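Long-range contact in iron transport multicopper oxidase FET3 (PDB 1ZPU), which oxidises ferrous to ferric iron with a set of four copper ions, reducing dioxygen to water, for high-affinity iron uptake in yeast: residues Leu135-Ser140 against Gln201-Glu206. Numbering follows the deposited sequence.
Sequences LSLSLS and QYFWIE. With NAG (2-acetamido-2-deoxy-beta-D-glucopyranose), chain G; NAG (2-acetamido-2-deoxy-beta-D-glucopyranose), chain B.
The two sheets of the second cupredoxin-like domain meet where Leu-137 and Leu-139 of strand 133-142 press on Phe-203 of strand 201-205. The strand axes come within 9.1 Å and run at 146° to each other, a face-to-face packing of sheets. Leu-137 brings CD1 to 3.8 Å from Phe-203 CZ, at the far end of the ring, while Leu-139 CD1 lies 3.9 Å from Phe-203 CD1, nearer the ring's root; both methyls come in obliquely. Phe-203 reaches them because its CG is anti to the backbone N (chi1 180°), which carries the ring across the interface. Ile-192 of the neighbouring strand 187-194 also touches Leu-139 and Phe-203.

Next to this apolar patch, the extended chain of Gln-201 crosses Leu-139 at a slant, with OE1 3.8 Å from Leu-139 CB. OE1 accepts a hydrogen bond from Gln-254 NE2, giving this buried oxygen a partner, and Gln-201 NE2 sits 3.2 Å from Ser-140 O. A leucine in place of Gln-201 would probably leave Gln-254 NE2 without this acceptor and, being shorter, leave the Ser-140 backbone without the amide nitrogen beside it.

On the other side of strand 133-142, Ser-136 OG donates a 2.6 Å hydrogen bond to O7 of the chain B N-acetylglucosamine, tying glycan to strand. Leucines and a phenylalanine filling the space between two facing sheets make this the interior of a Greek-key beta sandwich, the cupredoxin fold repeated through multicopper oxidases.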
ATOM      1  N   LEU A 135      12.881  15.123   8.172  1.00 69.35           N
ATOM      2  CA  LEU A 135      13.377  13.747   8.013  1.00 69.00           C
ATOM      3  C   LEU A 135      12.206  12.780   7.884  1.00 69.13           C
ATOM      4  O   LEU A 135      11.043  13.169   8.003  1.00 69.32           O
ATOM      5  CB  LEU A 135      14.227  13.322   9.212  1.00 68.91           C
ATOM      6  CG  LEU A 135      13.513  13.023  10.533  1.00 67.98           C
ATOM      7  CD1 LEU A 135      14.342  12.083  11.375  1.00 68.19           C
ATOM      8  CD2 LEU A 135      13.218  14.298  11.265  1.00 67.93           C
ATOM      9  N   SER A 136      12.513  11.507   7.669  1.00 69.07           N
ATOM     10  CA  SER A 136      11.485  10.480   7.672  1.00 69.08           C
ATOM     11  C   SER A 136      11.885   9.327   8.569  1.00 68.97           C
ATOM     12  O   SER A 136      13.055   9.177   8.912  1.00 69.09           O
ATOM     13  CB  SER A 136      11.219   9.955   6.262  1.00 69.21           C
ATOM     14  OG  SER A 136      11.128  11.003   5.311  1.00 69.93           O
ATOM     15  N   LEU A 137      10.900   8.529   8.963  1.00 68.59           N
ATOM     16  CA  LEU A 137      11.160   7.272   9.609  1.00 68.50           C
ATOM     17  C   LEU A 137      10.351   6.230   8.867  1.00 69.03           C
ATOM     18  O   LEU A 137       9.142   6.411   8.676  1.00 69.59           O
ATOM     19  CB  LEU A 137      10.729   7.306  11.060  1.00 68.09           C
ATOM     20  CG  LEU A 137      11.319   8.337  12.010  1.00 67.42           C
ATOM     21  CD1 LEU A 137      10.675   8.128  13.353  1.00 67.48           C
ATOM     22  CD2 LEU A 137      12.820   8.203  12.128  1.00 68.00           C
ATOM     23  N   SER A 138      11.010   5.156   8.435  1.00 69.07           N
ATOM     24  CA  SER A 138      10.337   4.053   7.775  1.00 69.05           C
ATOM     25  C   SER A 138      10.126   2.926   8.765  1.00 69.03           C
ATOM     26  O   SER A 138      11.051   2.152   9.030  1.00 69.61           O
ATOM     27  CB  SER A 138      11.187   3.530   6.617  1.00 69.47           C
ATOM     28  OG  SER A 138      11.415   4.521   5.627  1.00 71.47           O
ATOM     29  N   LEU A 139       8.920   2.832   9.316  1.00 68.66           N
ATOM     30  CA  LEU A 139       8.561   1.734  10.196  1.00 68.46           C
ATOM     31  C   LEU A 139       8.227   0.492   9.365  1.00 68.90           C
ATOM     32  O   LEU A 139       7.637   0.589   8.270  1.00 69.12           O
ATOM     33  CB  LEU A 139       7.358   2.104  11.062  1.00 68.15           C
ATOM     34  CG  LEU A 139       7.220   3.522  11.627  1.00 66.97           C
ATOM     35  CD1 LEU A 139       5.877   3.700  12.361  1.00 65.61           C
ATOM     36  CD2 LEU A 139       8.355   3.821  12.551  1.00 64.75           C
ATOM     37  N   SER A 140       8.596  -0.674   9.892  1.00 68.88           N
ATOM     38  CA  SER A 140       8.300  -1.946   9.237  1.00 69.08           C
ATOM     39  C   SER A 140       8.391  -3.087  10.229  1.00 68.96           C
ATOM     40  O   SER A 140       8.916  -2.890  11.307  1.00 69.41           O
ATOM     41  CB  SER A 140       9.275  -2.185   8.081  1.00 69.19           C
ATOM     42  OG  SER A 140       9.005  -3.424   7.467  1.00 69.45           O
ATOM     43  N   GLN A 201       1.154  -0.554  13.164  1.00 68.87           N
ATOM     44  CA  GLN A 201       1.965  -0.185  14.315  1.00 68.76           C
ATOM     45  C   GLN A 201       1.411   1.014  15.036  1.00 68.91           C
ATOM     46  O   GLN A 201       0.870   1.933  14.409  1.00 69.16           O
ATOM     47  CB  GLN A 201       3.384   0.130  13.889  1.00 68.17           C
ATOM     48  CG  GLN A 201       4.129  -1.040  13.268  1.00 68.40           C
ATOM     49  CD  GLN A 201       5.602  -0.755  13.152  1.00 69.50           C
ATOM     50  OE1 GLN A 201       6.159   0.006  13.952  1.00 71.75           O
ATOM     51  NE2 GLN A 201       6.244  -1.340  12.161  1.00 68.80           N
ATOM     52  N   TYR A 202       1.545   1.019  16.356  1.00 68.78           N
ATOM     53  CA  TYR A 202       1.312   2.241  17.104  1.00 68.56           C
ATOM     54  C   TYR A 202       2.639   2.958  17.188  1.00 68.59           C
ATOM     55  O   TYR A 202       3.695   2.325  17.325  1.00 68.87           O
ATOM     56  CB  TYR A 202       0.798   1.969  18.508  1.00 68.31           C
ATOM     57  CG  TYR A 202      -0.454   1.159  18.573  1.00 68.21           C
ATOM     58  CD1 TYR A 202      -0.385  -0.230  18.617  1.00 68.14           C
ATOM     59  CD2 TYR A 202      -1.713   1.771  18.618  1.00 67.62           C
ATOM     60  CE1 TYR A 202      -1.525  -0.996  18.691  1.00 68.88           C
ATOM     61  CE2 TYR A 202      -2.875   1.013  18.695  1.00 67.59           C
ATOM     62  CZ  TYR A 202      -2.770  -0.377  18.731  1.00 69.12           C
ATOM     63  OH  TYR A 202      -3.889  -1.186  18.797  1.00 69.54           O
ATOM     64  N   PHE A 203       2.592   4.278  17.096  1.00 68.40           N
ATOM     65  CA  PHE A 203       3.797   5.067  17.141  1.00 68.34           C
ATOM     66  C   PHE A 203       3.621   6.256  18.057  1.00 68.66           C
ATOM     67  O   PHE A 203       2.600   6.951  17.982  1.00 69.07           O
ATOM     68  CB  PHE A 203       4.153   5.561  15.749  1.00 67.83           C
ATOM     69  CG  PHE A 203       5.388   6.397  15.713  1.00 67.54           C
ATOM     70  CD1 PHE A 203       6.633   5.801  15.551  1.00 67.07           C
ATOM     71  CD2 PHE A 203       5.310   7.785  15.851  1.00 66.83           C
ATOM     72  CE1 PHE A 203       7.781   6.569  15.514  1.00 67.42           C
ATOM     73  CE2 PHE A 203       6.442   8.563  15.825  1.00 66.53           C
ATOM     74  CZ  PHE A 203       7.686   7.959  15.665  1.00 67.84           C
ATOM     75  N   TRP A 204       4.625   6.502  18.901  1.00 68.61           N
ATOM     76  CA  TRP A 204       4.638   7.690  19.750  1.00 68.60           C
ATOM     77  C   TRP A 204       6.026   8.051  20.267  1.00 68.76           C
ATOM     78  O   TRP A 204       6.936   7.216  20.272  1.00 68.84           O
ATOM     79  CB  TRP A 204       3.662   7.548  20.919  1.00 67.86           C
ATOM     80  CG  TRP A 204       4.057   6.584  22.006  1.00 67.31           C
ATOM     81  CD1 TRP A 204       4.659   6.892  23.185  1.00 67.12           C
ATOM     82  CD2 TRP A 204       3.834   5.161  22.031  1.00 67.60           C
ATOM     83  NE1 TRP A 204       4.829   5.758  23.951  1.00 67.52           N
ATOM     84  CE2 TRP A 204       4.332   4.681  23.266  1.00 67.36           C
ATOM     85  CE3 TRP A 204       3.265   4.246  21.129  1.00 67.55           C
ATOM     86  CZ2 TRP A 204       4.274   3.333  23.627  1.00 67.13           C
ATOM     87  CZ3 TRP A 204       3.215   2.901  21.485  1.00 67.57           C
ATOM     88  CH2 TRP A 204       3.718   2.459  22.727  1.00 67.65           C
ATOM     89  N   ILE A 205       6.160   9.302  20.711  1.00 68.72           N
ATOM     90  CA  ILE A 205       7.408   9.831  21.230  1.00 68.45           C
ATOM     91  C   ILE A 205       7.166  10.256  22.677  1.00 68.78           C
ATOM     92  O   ILE A 205       6.304  11.088  22.942  1.00 69.02           O
ATOM     93  CB  ILE A 205       7.876  11.038  20.391  1.00 68.06           C
ATOM     94  CG1 ILE A 205       7.992  10.643  18.920  1.00 67.51           C
ATOM     95  CG2 ILE A 205       9.191  11.581  20.898  1.00 67.42           C
ATOM     96  CD1 ILE A 205       8.188  11.817  17.981  1.00 67.68           C
ATOM     97  N   GLU A 206       7.919   9.668  23.604  1.00 68.86           N
ATOM     98  CA  GLU A 206       7.846  10.017  25.017  1.00 69.05           C
ATOM     99  C   GLU A 206       7.899  11.524  25.204  1.00 69.17           C
ATOM    100  O   GLU A 206       8.794  12.183  24.663  1.00 68.88           O
ATOM    101  CB  GLU A 206       8.984   9.348  25.781  1.00 69.09           C
ATOM    102  CG  GLU A 206       9.025   9.671  27.248  1.00 68.68           C
ATOM    103  CD  GLU A 206      10.281   9.164  27.930  1.00 69.42           C
ATOM    104  OE1 GLU A 206      10.467   9.484  29.125  1.00 71.55           O
ATOM    105  OE2 GLU A 206      11.089   8.464  27.284  1.00 69.02           O
TER
HETATM  106  C1  NAG G   1      15.664   7.529   8.294  1.00 65.65           C
HETATM  107  C2  NAG G   1      16.519   8.649   8.895  1.00 63.91           C
HETATM  108  C3  NAG G   1      16.226   9.978   8.208  1.00 64.45           C
HETATM  109  C4  NAG G   1      16.268   9.887   6.679  1.00 65.85           C
HETATM  110  C5  NAG G   1      15.444   8.700   6.225  1.00 65.41           C
HETATM  111  C6  NAG G   1      15.726   8.494   4.752  1.00 66.89           C
HETATM  112  C7  NAG G   1      17.273   8.778  11.220  1.00 65.72           C
HETATM  113  C8  NAG G   1      16.954   9.183  12.642  1.00 64.81           C
HETATM  114  N2  NAG G   1      16.289   8.757  10.321  1.00 63.94           N
HETATM  115  O3  NAG G   1      17.188  10.907   8.626  1.00 64.22           O
HETATM  116  O4  NAG G   1      15.648  11.003   6.062  1.00 68.46           O
HETATM  117  O5  NAG G   1      15.851   7.537   6.896  1.00 65.20           O
HETATM  118  O6  NAG G   1      14.917   7.474   4.222  1.00 68.98           O
HETATM  119  O7  NAG G   1      18.428   8.479  10.928  1.00 68.11           O
HETATM  120  C1  NAG B   2      16.518  12.053   5.617  1.00 70.66           C
HETATM  121  C2  NAG B   2      15.708  12.922   4.667  1.00 72.00           C
HETATM  122  C3  NAG B   2      16.543  14.110   4.201  1.00 73.25           C
HETATM  123  C4  NAG B   2      17.201  14.877   5.342  1.00 73.94           C
HETATM  124  C5  NAG B   2      17.834  13.912   6.340  1.00 72.63           C
HETATM  125  C6  NAG B   2      18.224  14.627   7.625  1.00 72.95           C
HETATM  126  C7  NAG B   2      14.033  11.802   3.290  1.00 72.89           C
HETATM  127  C8  NAG B   2      13.803  10.885   2.123  1.00 70.33           C
HETATM  128  N2  NAG B   2      15.294  12.177   3.493  1.00 72.82           N
HETATM  129  O3  NAG B   2      15.734  14.968   3.432  1.00 72.86           O
HETATM  130  O4  NAG B   2      18.245  15.643   4.790  1.00 77.93           O
HETATM  131  O5  NAG B   2      16.950  12.869   6.686  1.00 71.90           O
HETATM  132  O6  NAG B   2      18.746  13.681   8.528  1.00 73.44           O
HETATM  133  O7  NAG B   2      13.099  12.173   4.006  1.00 73.89           O